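Local coordinates for putative isochorismatase (PDB 3OQP), which is probably a hydrolase of the isochorismatase family, related to nicotinamidases, at residues H85-S90 / T96-A101. Residues are numbered along the deposited sequence; the frame is centred on the assembly and turned at random. Where two conformers were deposited one is given.
Sequences HYVEKS and TGTDLA
At one outer strand of this chain's parallel sheet, where 85-89 leads through a loop into helix 100-105, His85 and Val87 meet the turn that starts the helix. The polar link is a hydrogen bond from His85 NE2 to Asp99 OD1, 2.7 Å long and nearly straight at 168°. OD1 lies almost exactly in the imidazole plane, at the ring's edge; seen from the carboxylate, NE2 comes from the syn side, 26° out of plane. Histidine suits this place because its ring, with CG anti to the backbone N (chi1 -168°), extends from the strand and still presents an N-H at its far end, while Trp103, further along the helix, stacks on it. A water donates to the other carboxylate oxygen, Asp99 OD2, at 3.0 Å and to the carbonyl Tyr86 O at 2.7 Å, tying the aspartate to the strand's backbone as well.

Beyond this pair the contact turns apolar. Val87, branched at CB as suits a strand, sets CG1 3.8 Å from Thr98 CB, and these two side chains cross at about a right angle. Its other methyl, CG2, passes beside Asp99 OD1; Val87 CG2 is also 4.5 Å from Leu100 CD1, a loose apolar contact, and the leucine packs on Val52 of the adjacent strand. Thr98 is amphipathic: CB and CG2 pack on Val87 CG1, while OG1 accepts from Leu100 N at 3.1 Å and is also hydrogen-bonded to Ala94 O. Lys89, two residues on from Val87, turns its amine away to Asp13 and the 3-sulfinoalanine at position 122, consistent with the family's Asp-Lys-Cys catalytic triad. The contact thus joins a strand, outermost within this chain, to the following helix of the parallel alpha/beta isochorismatase fold, its helix entry shaped by an ST turn.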
loop_
_atom_site.group_PDB
_atom_site.type_symbol
_atom_site.label_atom_id
_atom_site.label_comp_id
_atom_site.label_asym_id
_atom_site.label_seq_id
_atom_site.Cartn_x
_atom_site.Cartn_y
_atom_site.Cartn_z
ATOM N N HIS A 85 -2.967 23.925 -7.699
ATOM C CA HIS A 85 -2.155 23.814 -6.482
ATOM C C HIS A 85 -0.908 22.988 -6.777
ATOM O O HIS A 85 -0.869 22.217 -7.736
ATOM C CB HIS A 85 -2.953 23.161 -5.378
ATOM C CG HIS A 85 -2.331 23.256 -4.028
ATOM N ND1 HIS A 85 -1.944 24.449 -3.461
ATOM C CD2 HIS A 85 -2.104 22.297 -3.104
ATOM C CE1 HIS A 85 -1.450 24.202 -2.257
ATOM N NE2 HIS A 85 -1.556 22.902 -2.009
ATOM N N TYR A 86 0.114 23.196 -5.952
ATOM C CA TYR A 86 1.422 22.557 -5.989
ATOM C C TYR A 86 1.844 22.121 -4.606
ATOM O O TYR A 86 1.641 22.851 -3.657
ATOM C CB TYR A 86 2.453 23.489 -6.597
ATOM C CG TYR A 86 3.864 22.961 -6.552
ATOM C CD1 TYR A 86 4.655 23.226 -5.438
ATOM C CD2 TYR A 86 4.399 22.194 -7.583
ATOM C CE1 TYR A 86 5.982 22.768 -5.406
ATOM C CE2 TYR A 86 5.699 21.767 -7.548
ATOM C CZ TYR A 86 6.480 22.001 -6.446
ATOM O OH TYR A 86 7.782 21.580 -6.374
ATOM N N VAL A 87 2.385 20.915 -4.489
ATOM C CA VAL A 87 2.873 20.298 -3.259
ATOM C C VAL A 87 4.230 19.652 -3.563
ATOM O O VAL A 87 4.303 18.855 -4.504
ATOM C CB VAL A 87 1.949 19.202 -2.738
ATOM C CG1 VAL A 87 2.574 18.535 -1.505
ATOM C CG2 VAL A 87 0.569 19.783 -2.398
ATOM N N GLU A 88 5.298 20.066 -2.855
ATOM C CA GLU A 88 6.545 19.306 -2.906
ATOM C C GLU A 88 6.602 18.312 -1.750
ATOM O O GLU A 88 6.152 18.591 -0.660
ATOM C CB GLU A 88 7.802 20.198 -2.903
ATOM C CG GLU A 88 8.118 20.807 -1.525
ATOM C CD GLU A 88 9.479 21.457 -1.480
ATOM O OE1 GLU A 88 9.720 22.375 -2.280
ATOM O OE2 GLU A 88 10.304 21.024 -0.655
ATOM N N LYS A 89 7.173 17.137 -2.001
ATOM C CA LYS A 89 7.324 16.085 -0.992
ATOM C C LYS A 89 8.700 15.410 -1.126
ATOM O O LYS A 89 9.353 15.512 -2.165
ATOM C CB LYS A 89 6.200 15.035 -1.064
ATOM C CG LYS A 89 6.262 14.187 -2.316
ATOM C CD LYS A 89 5.091 13.211 -2.383
ATOM C CE LYS A 89 5.219 12.256 -3.530
ATOM N NZ LYS A 89 6.329 11.291 -3.382
ATOM N N SER A 90 9.078 14.721 -0.054
ATOM C CA SER A 90 10.285 13.917 0.067
ATOM C C SER A 90 10.002 12.555 0.724
ATOM O O SER A 90 10.913 11.913 1.255
ATOM C CB SER A 90 11.313 14.704 0.890
ATOM O OG SER A 90 11.770 15.778 0.134
ATOM N N THR A 96 1.759 13.599 4.021
ATOM C CA THR A 96 2.502 13.722 5.285
ATOM C C THR A 96 3.279 15.003 5.432
ATOM O O THR A 96 4.190 15.269 4.704
ATOM C CB THR A 96 3.445 12.540 5.515
ATOM O OG1 THR A 96 2.697 11.329 5.362
ATOM C CG2 THR A 96 4.188 12.587 6.863
ATOM N N GLY A 97 2.787 15.801 6.363
ATOM C CA GLY A 97 3.354 17.041 6.721
ATOM C C GLY A 97 3.059 18.187 5.770
ATOM O O GLY A 97 3.588 19.268 5.997
ATOM N N THR A 98 2.270 17.953 4.713
ATOM C CA THR A 98 2.049 18.961 3.657
ATOM C C THR A 98 0.756 19.714 3.892
ATOM O O THR A 98 0.026 19.428 4.857
ATOM C CB THR A 98 2.031 18.304 2.267
ATOM O OG1 THR A 98 0.783 17.617 2.089
ATOM C CG2 THR A 98 3.243 17.319 2.054
ATOM N N ASP A 99 0.421 20.622 2.978
ATOM C CA ASP A 99 -0.829 21.331 3.082
ATOM C C ASP A 99 -1.990 20.652 2.340
ATOM O O ASP A 99 -3.059 21.252 2.239
ATOM C CB ASP A 99 -0.667 22.758 2.636
ATOM C CG ASP A 99 -0.484 22.921 1.156
ATOM O OD1 ASP A 99 -0.649 21.953 0.386
ATOM O OD2 ASP A 99 -0.221 24.095 0.754
ATOM N N LEU A 100 -1.790 19.407 1.856
ATOM C CA LEU A 100 -2.724 18.809 0.916
ATOM C C LEU A 100 -4.106 18.578 1.542
ATOM O O LEU A 100 -5.098 18.997 0.975
ATOM C CB LEU A 100 -2.166 17.477 0.365
ATOM C CG LEU A 100 -3.044 16.736 -0.645
ATOM C CD1 LEU A 100 -3.358 17.661 -1.847
ATOM C CD2 LEU A 100 -2.375 15.462 -1.075
ATOM N N ALA A 101 -4.167 17.941 2.713
ATOM C CA ALA A 101 -5.436 17.628 3.324
ATOM C C ALA A 101 -6.259 18.897 3.554
ATOM O O ALA A 101 -7.446 18.939 3.288
ATOM C CB ALA A 101 -5.248 16.883 4.651
HETATM O O HOH W 1 2.125 23.329 -1.038
#